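EGF family domain-containing protein (Toxoplasma gondii, PDB 4Z80) binds a RON2-type peptide and probably takes part, like other AMA proteins, in forming the moving junction through which the parasite invades host cells. Local coordinates at residues S37-G41 against P338-T342; P88-A92 against Y294-D298; V101-T105 against I148-A152; I249-C255 against A280-M284; H404-A410 against T442-S448. One frame throughout, in Å; residues are numbered along the deposited sequence.

Contact 1: residues S37-G41 against P338-T342; sequences SHTRG and PDHET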
# COMPACT_ATOMS: atom_id res chain seq x y z
N SER A 37 -19.93 5.77 7.33
CA SER A 37 -19.25 5.98 8.60
C SER A 37 -19.03 4.69 9.37
O SER A 37 -19.72 3.70 9.18
CB SER A 37 -20.03 6.96 9.48
OG SER A 37 -21.29 6.43 9.85
N HIS A 38 -18.02 4.73 10.24
CA HIS A 38 -17.72 3.61 11.10
C HIS A 38 -16.93 4.09 12.29
O HIS A 38 -15.98 4.86 12.14
CB HIS A 38 -16.92 2.55 10.37
CG HIS A 38 -16.55 1.38 11.22
ND1 HIS A 38 -17.47 0.43 11.61
CD2 HIS A 38 -15.37 1.00 11.75
CE1 HIS A 38 -16.86 -0.48 12.35
NE2 HIS A 38 -15.59 -0.16 12.45
N THR A 39 -17.30 3.63 13.48
CA THR A 39 -16.55 3.96 14.67
C THR A 39 -15.63 2.80 15.02
O THR A 39 -16.07 1.69 15.27
CB THR A 39 -17.48 4.31 15.84
OG1 THR A 39 -18.32 5.40 15.45
CG2 THR A 39 -16.67 4.71 17.07
N ARG A 40 -14.33 3.08 14.98
CA ARG A 40 -13.30 2.11 15.29
C ARG A 40 -12.54 2.63 16.49
O ARG A 40 -11.84 3.64 16.41
CB ARG A 40 -12.37 1.90 14.08
CG ARG A 40 -11.22 0.92 14.29
CD ARG A 40 -10.19 1.05 13.17
NE ARG A 40 -9.14 0.04 13.26
CZ ARG A 40 -9.18 -1.15 12.66
NH1 ARG A 40 -10.22 -1.49 11.91
NH2 ARG A 40 -8.17 -2.00 12.80
N GLY A 41 -12.71 1.95 17.62
CA GLY A 41 -12.19 2.44 18.88
C GLY A 41 -12.96 3.67 19.32
O GLY A 41 -14.17 3.61 19.55
N PRO A 338 -12.09 1.40 7.50
CA PRO A 338 -11.79 1.13 8.91
C PRO A 338 -12.58 -0.05 9.47
O PRO A 338 -12.24 -0.56 10.55
CB PRO A 338 -12.20 2.44 9.60
CG PRO A 338 -13.21 3.04 8.72
CD PRO A 338 -12.80 2.67 7.32
N ASP A 339 -13.59 -0.48 8.73
CA ASP A 339 -14.40 -1.65 9.10
C ASP A 339 -13.94 -2.89 8.32
O ASP A 339 -14.72 -3.81 8.12
CB ASP A 339 -15.89 -1.37 8.85
CG ASP A 339 -16.16 -0.86 7.44
OD1 ASP A 339 -15.20 -0.73 6.65
OD2 ASP A 339 -17.34 -0.60 7.12
N HIS A 340 -12.68 -2.92 7.90
CA HIS A 340 -12.25 -3.98 6.98
C HIS A 340 -12.33 -5.38 7.59
O HIS A 340 -12.54 -6.35 6.87
CB HIS A 340 -10.82 -3.70 6.47
CG HIS A 340 -9.75 -3.83 7.51
ND1 HIS A 340 -9.06 -5.00 7.74
CD2 HIS A 340 -9.26 -2.93 8.40
CE1 HIS A 340 -8.19 -4.82 8.72
NE2 HIS A 340 -8.29 -3.57 9.13
N GLU A 341 -12.20 -5.50 8.90
CA GLU A 341 -12.30 -6.83 9.51
C GLU A 341 -13.65 -7.49 9.28
O GLU A 341 -13.73 -8.72 9.21
CB GLU A 341 -12.03 -6.76 11.01
CG GLU A 341 -10.60 -6.38 11.33
CD GLU A 341 -10.39 -4.89 11.44
OE1 GLU A 341 -11.28 -4.11 11.01
OE2 GLU A 341 -9.33 -4.49 11.98
N THR A 342 -14.70 -6.69 9.14
CA THR A 342 -16.04 -7.24 8.95
C THR A 342 -16.55 -7.06 7.53
O THR A 342 -17.61 -7.56 7.19
CB THR A 342 -17.07 -6.60 9.92
OG1 THR A 342 -17.10 -5.17 9.74
CG2 THR A 342 -16.72 -6.92 11.36
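The guanidinium of Arg40 meets the carboxylate of Glu341 end-on, with NH1 and NH2 each taking one oxygen. NH2 lies 2.9 Å from OE2 of Glu341 and NH1 lies 3.0 Å from OE1, both oxygens using their syn lone pairs, and the two planar groups are nearly coplanar, 23° apart. NH1 of Arg40 has a second acceptor, the carbonyl O of Pro338, 2.6 Å away at the guanidinium edge; this short bond ties the arginine to the backbone just ahead of helix 340-343. The Arg40 side chain reaches there by running extended from CG to NE. NH2 is shared with Glu254, so two carboxylates face one guanidinium, which probably favours both remaining ionised. Beside this polar grip, His38 lays its ring over Asp339, whose CB stands 3.6 Å from the ring centroid and almost on its normal, a CH-pi contact. The Asp339 carboxylate is engaged by Arg337 in a salt bridge. His38 CB also touches Pro338 CG at 4.1 Å. The contact joins strand 36-40, which is bonded to strand 43-51 through His38 and Tyr45, to the start of helix 340-343, while Phe253 of helix 252-262 packs on Arg40, Pro338 and His340.

Contact 2: residues P88-A92 against Y294-D298; sequences PYMAA and YHTQD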
# COMPACT_ATOMS: atom_id res chain seq x y z
N PRO A 88 -3.67 9.79 -14.59
CA PRO A 88 -3.15 10.10 -13.25
C PRO A 88 -3.95 9.38 -12.17
O PRO A 88 -4.94 9.89 -11.65
CB PRO A 88 -3.31 11.62 -13.16
CG PRO A 88 -4.33 11.98 -14.13
CD PRO A 88 -4.41 10.92 -15.18
N TYR A 89 -3.51 8.16 -11.89
CA TYR A 89 -4.18 7.26 -10.97
C TYR A 89 -3.46 7.13 -9.63
O TYR A 89 -2.23 7.00 -9.57
CB TYR A 89 -4.29 5.86 -11.57
CG TYR A 89 -5.32 5.63 -12.65
CD1 TYR A 89 -6.55 6.28 -12.64
CD2 TYR A 89 -5.08 4.72 -13.67
CE1 TYR A 89 -7.49 6.03 -13.63
CE2 TYR A 89 -6.00 4.46 -14.65
CZ TYR A 89 -7.21 5.12 -14.63
OH TYR A 89 -8.13 4.85 -15.62
N MET A 90 -4.24 7.13 -8.55
CA MET A 90 -3.75 6.65 -7.25
C MET A 90 -4.12 5.18 -7.08
O MET A 90 -5.10 4.70 -7.64
CB MET A 90 -4.32 7.50 -6.10
CG MET A 90 -5.83 7.48 -5.98
SD MET A 90 -6.35 8.70 -4.74
CE MET A 90 -8.10 8.37 -4.71
N ALA A 91 -3.31 4.46 -6.29
CA ALA A 91 -3.62 3.09 -5.93
C ALA A 91 -4.89 3.07 -5.08
O ALA A 91 -5.03 3.86 -4.14
CB ALA A 91 -2.46 2.46 -5.16
N ALA A 92 -5.82 2.19 -5.42
CA ALA A 92 -7.16 2.19 -4.83
C ALA A 92 -7.59 0.78 -4.47
O ALA A 92 -7.07 -0.20 -5.01
CB ALA A 92 -8.15 2.81 -5.79
N TYR A 294 5.30 4.88 -5.38
CA TYR A 294 4.63 4.73 -6.67
C TYR A 294 3.28 4.04 -6.53
O TYR A 294 3.14 3.08 -5.75
CB TYR A 294 5.50 3.92 -7.62
CG TYR A 294 6.81 4.55 -8.06
CD1 TYR A 294 6.90 5.90 -8.35
CD2 TYR A 294 7.95 3.76 -8.21
CE1 TYR A 294 8.10 6.46 -8.78
CE2 TYR A 294 9.15 4.31 -8.65
CZ TYR A 294 9.22 5.66 -8.93
OH TYR A 294 10.42 6.21 -9.36
N HIS A 295 2.30 4.51 -7.30
CA HIS A 295 0.97 3.92 -7.36
C HIS A 295 0.89 2.75 -8.33
O HIS A 295 0.01 1.90 -8.21
CB HIS A 295 -0.06 4.96 -7.76
CG HIS A 295 -0.20 6.08 -6.79
ND1 HIS A 295 -0.92 5.97 -5.62
CD2 HIS A 295 0.30 7.34 -6.81
CE1 HIS A 295 -0.86 7.12 -4.96
NE2 HIS A 295 -0.13 7.97 -5.66
N THR A 296 1.81 2.72 -9.29
CA THR A 296 1.84 1.67 -10.30
C THR A 296 1.90 0.30 -9.64
O THR A 296 2.69 0.09 -8.72
CB THR A 296 3.06 1.85 -11.24
OG1 THR A 296 2.96 3.09 -11.95
CG2 THR A 296 3.13 0.73 -12.26
N GLN A 297 1.08 -0.63 -10.11
CA GLN A 297 1.13 -2.01 -9.62
C GLN A 297 1.56 -3.02 -10.69
O GLN A 297 2.02 -4.11 -10.35
CB GLN A 297 -0.24 -2.39 -9.05
CG GLN A 297 -0.53 -1.69 -7.72
CD GLN A 297 -2.00 -1.38 -7.56
OE1 GLN A 297 -2.81 -2.28 -7.34
NE2 GLN A 297 -2.37 -0.12 -7.72
N ASP A 298 1.44 -2.65 -11.96
CA ASP A 298 1.82 -3.53 -13.07
C ASP A 298 2.34 -2.67 -14.21
O ASP A 298 1.70 -1.70 -14.60
CB ASP A 298 0.62 -4.37 -13.53
CG ASP A 298 1.01 -5.52 -14.46
OD1 ASP A 298 1.31 -5.27 -15.64
OD2 ASP A 298 0.97 -6.68 -14.00
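His295 overlaps the backbone of Met90, one face of its imidazole lying against CA, which stands 3.6 Å from the ring centroid and 24° off the normal, a CH-pi contact. Strand 89-91 forms a two-stranded antiparallel ribbon with strand 60-62, in a domain probably of the PAN type seen in AMA proteins. His295 comes from a loop and covers the ribbon on the long edge not used for pairing with strand 60-62. With CG of His295 anti to the carbonyl carbon (chi1 -63°), the ring reaches across to the strand and brings ND1 to 2.9 Å from Ala91 N. The CB of His295 rests 3.5 Å from Tyr89 O, a carbonyl that also takes a hydrogen bond from Thr81. Of the Met90 side chain only CB touches the ring, 3.7 Å from CE1 of His295, and the extended chain then runs off from the loop. The methyl of Ala91 lies in the plane of the imidazole at its edge and is flanked by the Gln297 amide, NE2 to CB 3.6 Å. Apart from Tyr89, the touching residues are buried, and further bonds hold the loop: His295 N meets Asp80, while Gln297 OE1 receives Lys100. The Gln297 amide closes back on its own loop, its NE2 donating to His295 O at 3.2 Å with an N-H...O angle of 172°, the acceptor lying in the amide plane.

Contact 3: residues V101-T105 against I148-A152; sequences VIAFT and IEGFA
Phe104 and Ile102 of strand 101-104 meet Phe151 at two different places on its ring. CG2 of Ile102 sits over one face, 4.1 Å from the centroid and offset toward the rim, with CE2 of Phe151 its nearest atom at 3.9 Å. This methyl is the Ile102 branch anti to the backbone N (CG1 being beside that N, chi1 -53°), which directs it at the ring. Phe104 closes in with CZ, 3.7 Å from CD1 of Phe151, the two ring planes standing almost perpendicular and their centroids 5.8 Å apart. Phe151 has an unusual chi1 of -107°, well off the staggered positions, and this turns its ring to present a face to Ile102. The end of the Phe104 ring also meets backbone, obliquely: CZ is 3.8 Å from CA of Gly150, and CE2 is 3.4 Å from Glu149 O, a carbonyl that accepts a hydrogen bond from Arg116. Past this dense patch the contact thins. The Glu149 side chain gives its carboxylate to Lys146 and Tyr294 instead, and Ile148, partly exposed, points away from the strand. No hydrogen bond links the segments; the contact is van der Waals packing, mostly apolar. Strand 101-104 pairs antiparallel with strand 318-321, and a buried loop packed by aromatic side chains on such a ribbon is consistent with the AMA-type PAN domain and its long loop insertions.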
# COMPACT_ATOMS: atom_id res chain seq x y z
N VAL A 101 2.58 -8.48 -3.21
CA VAL A 101 3.86 -7.78 -3.27
C VAL A 101 4.10 -7.30 -4.70
O VAL A 101 3.77 -8.02 -5.65
CB VAL A 101 5.01 -8.72 -2.82
CG1 VAL A 101 6.38 -8.08 -3.04
CG2 VAL A 101 4.83 -9.12 -1.36
N ILE A 102 4.65 -6.11 -4.85
CA ILE A 102 5.05 -5.62 -6.16
C ILE A 102 6.43 -6.17 -6.50
O ILE A 102 7.44 -5.73 -5.96
CB ILE A 102 5.05 -4.09 -6.23
CG1 ILE A 102 3.71 -3.53 -5.76
CG2 ILE A 102 5.37 -3.64 -7.65
CD1 ILE A 102 2.47 -4.13 -6.45
N ALA A 103 6.44 -7.15 -7.40
CA ALA A 103 7.65 -7.86 -7.79
C ALA A 103 8.30 -7.20 -8.99
O ALA A 103 7.62 -6.75 -9.92
CB ALA A 103 7.32 -9.31 -8.13
N PHE A 104 9.63 -7.13 -8.97
CA PHE A 104 10.40 -6.70 -10.13
C PHE A 104 10.65 -7.94 -10.97
O PHE A 104 11.09 -8.96 -10.44
CB PHE A 104 11.71 -6.05 -9.71
CG PHE A 104 11.56 -4.62 -9.27
CD1 PHE A 104 10.74 -4.28 -8.21
CD2 PHE A 104 12.25 -3.61 -9.92
CE1 PHE A 104 10.61 -2.95 -7.81
CE2 PHE A 104 12.13 -2.28 -9.52
CZ PHE A 104 11.31 -1.96 -8.47
N THR A 105 10.34 -7.87 -12.26
CA THR A 105 10.40 -9.03 -13.13
C THR A 105 10.98 -8.69 -14.50
O THR A 105 11.22 -7.53 -14.83
CB THR A 105 8.98 -9.64 -13.36
OG1 THR A 105 8.21 -8.76 -14.18
CG2 THR A 105 8.25 -9.83 -12.04
N ILE A 148 19.49 0.04 -8.88
CA ILE A 148 18.98 -0.66 -7.70
C ILE A 148 17.67 -0.06 -7.17
O ILE A 148 17.25 -0.38 -6.06
CB ILE A 148 20.02 -0.67 -6.54
CG1 ILE A 148 20.21 0.71 -5.91
CG2 ILE A 148 21.36 -1.21 -7.03
CD1 ILE A 148 20.80 0.66 -4.51
N GLU A 149 17.03 0.80 -7.95
CA GLU A 149 15.77 1.43 -7.54
C GLU A 149 14.75 0.39 -7.11
O GLU A 149 14.59 -0.64 -7.76
CB GLU A 149 15.18 2.27 -8.67
CG GLU A 149 13.89 3.00 -8.26
CD GLU A 149 13.14 3.62 -9.43
OE1 GLU A 149 13.10 3.02 -10.53
OE2 GLU A 149 12.55 4.71 -9.24
N GLY A 150 14.04 0.68 -6.02
CA GLY A 150 12.90 -0.11 -5.59
C GLY A 150 11.62 0.71 -5.67
O GLY A 150 11.49 1.61 -6.51
N PHE A 151 10.70 0.43 -4.75
CA PHE A 151 9.39 1.10 -4.73
C PHE A 151 9.12 1.88 -3.46
O PHE A 151 8.07 2.50 -3.33
CB PHE A 151 8.28 0.06 -4.91
CG PHE A 151 7.62 0.10 -6.25
CD1 PHE A 151 8.36 0.01 -7.41
CD2 PHE A 151 6.24 0.20 -6.34
CE1 PHE A 151 7.75 0.03 -8.64
CE2 PHE A 151 5.62 0.21 -7.58
CZ PHE A 151 6.38 0.12 -8.72
N ALA A 152 10.06 1.88 -2.51
CA ALA A 152 9.79 2.48 -1.21
C ALA A 152 9.93 4.00 -1.25
O ALA A 152 10.82 4.54 -1.88
CB ALA A 152 10.72 1.92 -0.16

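Contact 4: residues I249-C255 against A280-M284; sequences ITGPFEC and AMFDM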
# COMPACT_ATOMS: atom_id res chain seq x y z
N ILE A 249 0.94 1.60 15.22
CA ILE A 249 0.63 0.96 13.94
C ILE A 249 0.52 -0.54 14.15
O ILE A 249 1.48 -1.28 13.96
CB ILE A 249 1.68 1.29 12.87
CG1 ILE A 249 1.85 2.81 12.74
CG2 ILE A 249 1.24 0.71 11.52
CD1 ILE A 249 2.90 3.26 11.73
N THR A 250 -0.67 -0.98 14.52
CA THR A 250 -0.88 -2.35 14.98
C THR A 250 -1.42 -3.28 13.89
O THR A 250 -1.44 -4.49 14.08
CB THR A 250 -1.85 -2.38 16.18
OG1 THR A 250 -3.08 -1.74 15.82
CG2 THR A 250 -1.25 -1.65 17.37
N GLY A 251 -1.84 -2.72 12.77
CA GLY A 251 -2.44 -3.51 11.71
C GLY A 251 -2.48 -2.75 10.41
O GLY A 251 -2.07 -1.60 10.36
N PRO A 252 -2.97 -3.39 9.35
CA PRO A 252 -2.96 -2.75 8.03
C PRO A 252 -3.74 -1.44 7.98
O PRO A 252 -3.31 -0.54 7.27
CB PRO A 252 -3.58 -3.80 7.11
CG PRO A 252 -4.10 -4.88 7.98
CD PRO A 252 -3.39 -4.80 9.28
N PHE A 253 -4.86 -1.30 8.69
CA PHE A 253 -5.59 -0.04 8.62
C PHE A 253 -4.78 1.10 9.25
O PHE A 253 -4.75 2.21 8.72
CB PHE A 253 -6.95 -0.13 9.29
CG PHE A 253 -7.65 1.19 9.38
CD1 PHE A 253 -8.08 1.85 8.23
CD2 PHE A 253 -7.83 1.81 10.60
CE1 PHE A 253 -8.69 3.07 8.31
CE2 PHE A 253 -8.45 3.04 10.69
CZ PHE A 253 -8.88 3.68 9.54
N GLU A 254 -4.13 0.83 10.38
CA GLU A 254 -3.30 1.85 11.00
C GLU A 254 -2.16 2.26 10.07
O GLU A 254 -1.76 3.42 10.02
CB GLU A 254 -2.78 1.35 12.34
CG GLU A 254 -3.87 1.23 13.41
CD GLU A 254 -4.77 0.01 13.25
OE1 GLU A 254 -4.41 -0.93 12.50
OE2 GLU A 254 -5.86 -0.00 13.87
N CYS A 255 -1.65 1.30 9.29
CA CYS A 255 -0.62 1.61 8.31
C CYS A 255 -1.16 2.58 7.26
O CYS A 255 -0.46 3.52 6.86
CB CYS A 255 -0.12 0.30 7.68
SG CYS A 255 1.27 0.49 6.55
N ALA A 280 0.98 1.40 0.70
CA ALA A 280 1.96 0.95 1.68
C ALA A 280 1.99 -0.56 1.78
O ALA A 280 1.03 -1.24 1.43
CB ALA A 280 1.66 1.57 3.05
N MET A 281 3.12 -1.06 2.26
CA MET A 281 3.29 -2.46 2.63
C MET A 281 3.32 -2.61 4.14
O MET A 281 4.10 -1.94 4.81
CB MET A 281 4.58 -3.02 2.05
CG MET A 281 4.66 -3.02 0.53
SD MET A 281 3.36 -4.01 -0.26
CE MET A 281 3.63 -5.59 0.53
N PHE A 282 2.47 -3.48 4.68
CA PHE A 282 2.51 -3.83 6.09
C PHE A 282 3.01 -5.25 6.25
O PHE A 282 2.61 -6.15 5.51
CB PHE A 282 1.12 -3.68 6.71
CG PHE A 282 1.11 -3.89 8.20
CD1 PHE A 282 1.67 -2.95 9.05
CD2 PHE A 282 0.51 -5.01 8.76
CE1 PHE A 282 1.65 -3.12 10.42
CE2 PHE A 282 0.49 -5.19 10.14
CZ PHE A 282 1.06 -4.24 10.96
N ASP A 283 3.91 -5.45 7.21
CA ASP A 283 4.44 -6.76 7.53
C ASP A 283 3.79 -7.26 8.83
O ASP A 283 4.05 -6.71 9.91
CB ASP A 283 5.97 -6.69 7.65
CG ASP A 283 6.63 -8.05 7.78
OD1 ASP A 283 6.03 -8.97 8.36
OD2 ASP A 283 7.77 -8.19 7.30
N MET A 284 2.94 -8.28 8.72
CA MET A 284 2.18 -8.79 9.86
C MET A 284 3.09 -9.36 10.94
O MET A 284 2.71 -9.40 12.11
CB MET A 284 1.20 -9.89 9.43
CG MET A 284 0.14 -9.46 8.43
SD MET A 284 -1.15 -8.40 9.11
CE MET A 284 -1.96 -9.53 10.25
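Phe282 and Cys255 both carry their first side-chain torsion near 180°: chi1 is -174° for Phe282, which swings its ring toward helix 252-262, and -175° for Cys255, which sends SG back toward the strand. The ring slides beneath the start of that helix. The C atom of Gly251, the N-cap residue, lies 3.8 Å above the plane near the ring centre, with Pro252 N beside it on the same face. CD of Pro252 approaches CD2 of Phe282 at 3.9 Å, and CG2 of Ile249 meets CE1 of Phe282 at 4.0 Å, the two side chains pointing past each other. CB of Cys255 touches CD1 of the same ring at 4.0 Å, and its sulfur makes an oblique sulfur-aromatic contact, 5.5 Å from the centroid. SG also packs on CB of Ala280 at 3.7 Å. That sulfur is bonded to Cys289, a disulfide that joins the helix covalently to the strand next to 280-283. At the other end SD of Met284 reaches the edge of the Phe282 ring and rests on CD of Pro252. Helix 252-262 thus covers the sheet in which strand 280-283 runs between strands 329-332 and 289-291, with Pro252 also on Val332 and, just ahead of the helix, Ile249 on Cys289.

Contact 5: residues H404-A410 against T442-S448; sequences HWATFVA and TTMAFTS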
# COMPACT_ATOMS: atom_id res chain seq x y z
N HIS A 404 -13.40 -14.05 -7.82
CA HIS A 404 -12.91 -13.60 -6.52
C HIS A 404 -12.92 -14.68 -5.45
O HIS A 404 -12.45 -14.45 -4.34
CB HIS A 404 -13.71 -12.40 -6.03
CG HIS A 404 -13.49 -11.20 -6.87
ND1 HIS A 404 -12.28 -10.55 -6.94
CD2 HIS A 404 -14.30 -10.58 -7.76
CE1 HIS A 404 -12.36 -9.55 -7.80
NE2 HIS A 404 -13.58 -9.55 -8.32
N TRP A 405 -13.44 -15.85 -5.80
CA TRP A 405 -13.56 -16.98 -4.89
C TRP A 405 -13.17 -18.23 -5.63
O TRP A 405 -13.57 -18.41 -6.79
CB TRP A 405 -15.00 -17.11 -4.36
CG TRP A 405 -15.55 -15.82 -3.85
CD1 TRP A 405 -15.49 -15.34 -2.57
CD2 TRP A 405 -16.22 -14.81 -4.62
NE1 TRP A 405 -16.08 -14.10 -2.49
CE2 TRP A 405 -16.53 -13.75 -3.74
CE3 TRP A 405 -16.58 -14.70 -5.96
CZ2 TRP A 405 -17.21 -12.61 -4.16
CZ3 TRP A 405 -17.24 -13.56 -6.38
CH2 TRP A 405 -17.54 -12.53 -5.49
N ALA A 406 -12.38 -19.09 -4.98
CA ALA A 406 -12.07 -20.40 -5.53
C ALA A 406 -12.16 -21.46 -4.45
O ALA A 406 -11.85 -21.21 -3.28
CB ALA A 406 -10.68 -20.41 -6.14
N THR A 407 -12.57 -22.66 -4.86
CA THR A 407 -12.55 -23.83 -4.00
C THR A 407 -11.55 -24.79 -4.58
O THR A 407 -11.67 -25.18 -5.75
CB THR A 407 -13.93 -24.53 -3.91
OG1 THR A 407 -14.88 -23.65 -3.29
CG2 THR A 407 -13.85 -25.84 -3.12
N PHE A 408 -10.56 -25.15 -3.77
CA PHE A 408 -9.59 -26.17 -4.13
C PHE A 408 -10.05 -27.51 -3.58
O PHE A 408 -10.39 -27.61 -2.41
CB PHE A 408 -8.21 -25.82 -3.59
CG PHE A 408 -7.17 -26.86 -3.88
CD1 PHE A 408 -6.58 -26.92 -5.12
CD2 PHE A 408 -6.76 -27.75 -2.90
CE1 PHE A 408 -5.61 -27.87 -5.40
CE2 PHE A 408 -5.79 -28.70 -3.17
CZ PHE A 408 -5.21 -28.75 -4.42
N VAL A 409 -10.08 -28.52 -4.44
CA VAL A 409 -10.46 -29.87 -4.04
C VAL A 409 -9.27 -30.78 -4.27
O VAL A 409 -8.92 -31.08 -5.42
CB VAL A 409 -11.69 -30.37 -4.83
CG1 VAL A 409 -12.11 -31.76 -4.34
CG2 VAL A 409 -12.84 -29.37 -4.70
N ALA A 410 -8.64 -31.23 -3.19
CA ALA A 410 -7.48 -32.11 -3.28
C ALA A 410 -7.91 -33.48 -3.74
O ALA A 410 -8.99 -33.96 -3.38
CB ALA A 410 -6.77 -32.20 -1.94
N THR A 442 -11.43 -32.50 2.21
CA THR A 442 -10.42 -32.43 1.16
C THR A 442 -10.41 -31.10 0.41
O THR A 442 -9.85 -31.02 -0.68
CB THR A 442 -10.61 -33.58 0.15
OG1 THR A 442 -11.94 -33.54 -0.38
CG2 THR A 442 -10.37 -34.92 0.84
N THR A 443 -10.97 -30.05 1.01
CA THR A 443 -11.07 -28.77 0.31
C THR A 443 -10.48 -27.59 1.09
O THR A 443 -10.22 -27.67 2.29
CB THR A 443 -12.53 -28.45 -0.02
OG1 THR A 443 -13.26 -28.19 1.18
CG2 THR A 443 -13.17 -29.60 -0.77
N MET A 444 -10.27 -26.50 0.36
CA MET A 444 -9.77 -25.25 0.92
C MET A 444 -10.35 -24.13 0.09
O MET A 444 -10.44 -24.26 -1.14
CB MET A 444 -8.24 -25.19 0.91
CG MET A 444 -7.65 -23.91 1.51
SD MET A 444 -5.88 -24.02 1.73
CE MET A 444 -5.77 -25.26 3.03
N ALA A 445 -10.75 -23.04 0.74
CA ALA A 445 -11.39 -21.91 0.07
C ALA A 445 -10.49 -20.69 0.09
O ALA A 445 -9.96 -20.31 1.14
CB ALA A 445 -12.73 -21.60 0.71
N PHE A 446 -10.34 -20.07 -1.08
CA PHE A 446 -9.54 -18.86 -1.27
C PHE A 446 -10.39 -17.70 -1.77
O PHE A 446 -11.40 -17.91 -2.45
CB PHE A 446 -8.43 -19.08 -2.30
CG PHE A 446 -7.38 -20.09 -1.90
CD1 PHE A 446 -7.58 -21.44 -2.13
CD2 PHE A 446 -6.18 -19.68 -1.34
CE1 PHE A 446 -6.60 -22.37 -1.77
CE2 PHE A 446 -5.20 -20.60 -0.99
CZ PHE A 446 -5.41 -21.95 -1.20
N THR A 447 -9.98 -16.47 -1.43
CA THR A 447 -10.46 -15.28 -2.13
C THR A 447 -9.29 -14.59 -2.82
O THR A 447 -8.13 -14.86 -2.54
CB THR A 447 -11.16 -14.24 -1.22
OG1 THR A 447 -10.19 -13.42 -0.56
CG2 THR A 447 -12.11 -14.90 -0.22
N SER A 448 -9.61 -13.67 -3.72
CA SER A 448 -8.60 -12.92 -4.44
C SER A 448 -7.80 -11.96 -3.57
O SER A 448 -6.76 -11.45 -4.00
CB SER A 448 -9.26 -12.16 -5.59
OG SER A 448 -10.30 -11.33 -5.13
O HOH W 1 -11.47 -34.99 -2.74
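Phe408 N to Met444 O and Ala410 N to Thr442 O, both 2.8 Å, are among the shortest backbone bonds joining strands 405-410 and 443-447, an antiparallel pair with axes at 159°. They belong to a four-stranded antiparallel sheet, consistent with a second PAN-type domain as in AMA1, with strand 443-447 at the edge within this chain and 405-410 next to it. Ala406 with Phe446, and Phe408 with Met444, are hydrogen-bonded pairs, each bonded in both directions. Beyond the last strand pair, His404 ND1 and Ser448 OG stand 2.8 Å apart and nearly straight (165°), the hydroxyl lying at the edge of the imidazole, in its plane; Ser448 N also donates to His404 O. The side chains divide between two faces. Trp405, Thr407, Val409, Thr443, Ala445 and Thr447 share one, where CG2 of Thr447 touches CD1 of Trp405 at 4.1 Å, and CG2 of Thr443 lies alongside CG2 of Val409 at 4.0 Å. Trp355 and Arg354 of strand 353-359 cover this face, and NE1 of Trp405 is satisfied by Phe19 O. The other face holds Ala406, Phe408, Met444 and Phe446. There CB of Phe408 meets CE1 of Phe446 at the ring edge (4.2 Å), and helix 378-387 packs on it through Leu385 and Cys381. At the far end a water donates to Ala410 O at 2.8 Å and also bonds Thr442 OG1, bridging the two strand ends.

Overall arrangement
Contacts 2, 3, 4 and 5 are buried; contact 1 is only partly so and uses charge: its arginine reaches into contact 4 through Glu254, and Phe253 of the same helix packs against it. Contacts 2 and 3 also touch, Tyr294 with Glu149 and the loop of 294-298 on Phe151, their centres about 14 Å apart. Contact 4 meets contact 3 through Met281 and Val101. Contacts 2 and 3 use CH-pi packing on a ring, while contact 4 rests on apolar contacts, a sulfur-aromatic approach and a disulfide beside them; none of the three relies on a clear hydrogen bond between its segments. Contact 5 stands apart, centres 26 to 29 Å from the others, and alone is a beta ladder, probably of the second PAN-type domain.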